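Local coordinates for protein group 1 truncated hemoglobin GlbN (Synechocystis sp., PDB 1S69) that binds one heme per subunit and holds oxygen in a very stable complex, as a monomeric truncated globin of the 2-on-2 helical fold, at residues R64-R67 against E68-E72. Residues are numbered along the deposited sequence; the frame is centred on the assembly and turned at random.
With HEM (protoporphyrin IX containing Fe), chain D.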
# COMPACT_ATOMS: atom_id res chain seq x y z
N ARG A 64 -3.92 7.83 -10.18
CA ARG A 64 -5.34 7.40 -10.21
C ARG A 64 -6.01 7.31 -8.85
O ARG A 64 -5.34 7.10 -7.81
CB ARG A 64 -5.45 6.05 -10.87
CG ARG A 64 -5.28 6.06 -12.38
CD ARG A 64 -5.39 4.64 -12.91
NE ARG A 64 -5.08 4.60 -14.32
CZ ARG A 64 -3.83 4.62 -14.87
NH1 ARG A 64 -2.70 4.71 -14.12
NH2 ARG A 64 -3.71 4.54 -16.20
N TYR A 65 -7.34 7.49 -8.85
CA TYR A 65 -8.14 7.16 -7.67
C TYR A 65 -8.13 5.67 -7.43
O TYR A 65 -8.07 4.90 -8.40
CB TYR A 65 -9.56 7.68 -7.84
CG TYR A 65 -9.55 9.18 -7.78
CD1 TYR A 65 -9.46 9.94 -8.95
CD2 TYR A 65 -9.64 9.84 -6.56
CE1 TYR A 65 -9.44 11.33 -8.93
CE2 TYR A 65 -9.63 11.23 -6.49
CZ TYR A 65 -9.50 11.96 -7.71
OH TYR A 65 -9.47 13.33 -7.69
N MET A 66 -8.28 5.28 -6.17
CA MET A 66 -8.23 3.84 -5.81
C MET A 66 -9.26 2.99 -6.49
O MET A 66 -9.00 1.83 -6.82
CB MET A 66 -8.34 3.65 -4.29
CG MET A 66 -7.06 4.19 -3.59
SD MET A 66 -5.50 3.41 -4.05
CE MET A 66 -4.90 4.58 -5.26
N ARG A 67 -10.48 3.54 -6.65
CA ARG A 67 -11.53 2.75 -7.25
C ARG A 67 -11.23 2.44 -8.72
O ARG A 67 -11.28 1.25 -9.14
CB ARG A 67 -12.90 3.43 -7.06
CG ARG A 67 -14.07 2.64 -7.66
CD ARG A 67 -15.46 3.33 -7.43
NE ARG A 67 -15.79 3.13 -6.07
CZ ARG A 67 -16.59 2.19 -5.59
NH1 ARG A 67 -17.32 1.44 -6.39
NH2 ARG A 67 -16.75 2.08 -4.28
N GLU A 68 -10.87 3.47 -9.51
CA GLU A 68 -10.55 3.22 -10.91
C GLU A 68 -9.25 2.37 -11.01
O GLU A 68 -9.13 1.54 -11.91
CB GLU A 68 -10.39 4.55 -11.72
CG GLU A 68 -9.18 5.40 -11.26
CD GLU A 68 -9.16 6.81 -11.90
OE1 GLU A 68 -9.68 6.95 -13.04
OE2 GLU A 68 -8.70 7.76 -11.29
N ALA A 69 -8.30 2.60 -10.10
CA ALA A 69 -7.03 1.89 -10.13
C ALA A 69 -7.22 0.37 -10.03
O ALA A 69 -6.46 -0.38 -10.64
CB ALA A 69 -6.15 2.37 -9.02
N HIS A 70 -8.22 -0.07 -9.25
CA HIS A 70 -8.37 -1.50 -8.91
C HIS A 70 -9.55 -2.14 -9.59
O HIS A 70 -9.75 -3.30 -9.42
CB HIS A 70 -8.41 -1.71 -7.40
CG HIS A 70 -7.16 -1.24 -6.72
ND1 HIS A 70 -7.02 0.05 -6.23
CD2 HIS A 70 -5.96 -1.84 -6.55
CE1 HIS A 70 -5.82 0.19 -5.69
NE2 HIS A 70 -5.13 -0.91 -5.94
N LYS A 71 -10.29 -1.35 -10.38
CA LYS A 71 -11.55 -1.79 -10.99
C LYS A 71 -11.42 -3.10 -11.80
O LYS A 71 -12.20 -4.03 -11.62
CB LYS A 71 -12.08 -0.68 -11.95
CG LYS A 71 -13.34 -1.12 -12.70
CD LYS A 71 -13.70 -0.04 -13.69
CE LYS A 71 -15.20 0.08 -13.74
NZ LYS A 71 -15.66 -0.31 -15.05
N GLU A 72 -10.41 -3.14 -12.69
CA GLU A 72 -10.21 -4.28 -13.57
C GLU A 72 -9.86 -5.53 -12.78
O GLU A 72 -10.27 -6.67 -13.17
CB GLU A 72 -9.17 -3.91 -14.64
CG GLU A 72 -9.06 -4.88 -15.80
CD GLU A 72 -8.19 -6.11 -15.52
OE1 GLU A 72 -7.32 -6.11 -14.58
OE2 GLU A 72 -8.39 -7.12 -16.26
CHA HEM D . -2.33 -0.17 -8.36
CHB HEM D . -2.45 1.69 -3.85
CHC HEM D . -4.74 -2.30 -2.31
CHD HEM D . -3.21 -4.50 -6.38
C1A HEM D . -2.23 0.70 -7.27
C2A HEM D . -1.71 2.05 -7.32
C3A HEM D . -1.71 2.55 -6.09
C4A HEM D . -2.23 1.55 -5.20
CMA HEM D . -1.19 3.96 -5.68
CAA HEM D . -1.22 2.71 -8.63
CBA HEM D . -2.36 3.66 -9.03
CGA HEM D . -2.09 4.64 -10.16
O1A HEM D . -2.17 4.12 -11.27
O2A HEM D . -1.86 5.90 -9.99
C1B HEM D . -3.13 0.77 -3.07
C2B HEM D . -3.43 0.98 -1.70
C3B HEM D . -4.10 -0.11 -1.25
C4B HEM D . -4.18 -1.04 -2.36
CMB HEM D . -3.05 2.30 -0.93
CAB HEM D . -4.65 -0.51 0.18
CBB HEM D . -3.97 -0.36 1.37
C1C HEM D . -4.51 -3.26 -3.30
C2C HEM D . -4.85 -4.66 -3.18
C3C HEM D . -4.38 -5.25 -4.30
C4C HEM D . -3.75 -4.27 -5.14
CMC HEM D . -5.63 -5.24 -1.93
CAC HEM D . -4.40 -6.72 -4.76
CBC HEM D . -4.00 -7.66 -3.92
C1D HEM D . -2.86 -3.55 -7.29
C2D HEM D . -2.49 -3.81 -8.64
C3D HEM D . -2.26 -2.46 -9.23
C4D HEM D . -2.50 -1.51 -8.21
CMD HEM D . -2.36 -5.16 -9.36
CAD HEM D . -1.82 -2.12 -10.64
CBD HEM D . -3.18 -2.18 -11.35
CGD HEM D . -2.97 -2.35 -12.82
O1D HEM D . -2.76 -1.35 -13.49
O2D HEM D . -3.01 -3.48 -13.33
NA HEM D . -2.50 0.43 -5.96
NB HEM D . -3.58 -0.49 -3.47
NC HEM D . -3.86 -3.07 -4.50
ND HEM D . -2.88 -2.18 -7.06
FE HEM D . -3.20 -1.33 -5.27
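His70, the proximal heme ligand, reaches the iron through NE2 at 2.1 Å, while its ND1 donates a hydrogen bond to Met66 O (2.7 Å). That bond (163°) meets a carbonyl lone pair close to the imidazole plane, which fixes the ring's rotation. The Met66 side chain runs alongside the histidine, bent at chi2 (-60°) and chi3 so that SD comes to the ring's edge, 3.6 Å from His70 CE1, and CE lies against pyrrole A of the heme. Replacing Met66 by an alanine would probably open a gap between the imidazole edge, the porphyrin and His117 of helix 115-121. At the start of helix 66-77, Glu68 reaches back, CG set between its own N and carbonyl carbon (chi1 66°) and the chain extended beyond it, and OE2 accepts Tyr65 N (2.8 Å) with its anti lone pair while lying at the tyrosine ring edge, 3.3 Å from CD1. This is one half of a capping box: N-cap Tyr65 returns no side-chain bond. Arg64 binds one heme propionate twice, through N to O2A and NH1 to O1A (3.0 Å). The carbonyl bond to ND1 would probably lend the imidazole some imidazolate character, strengthening its donation to iron.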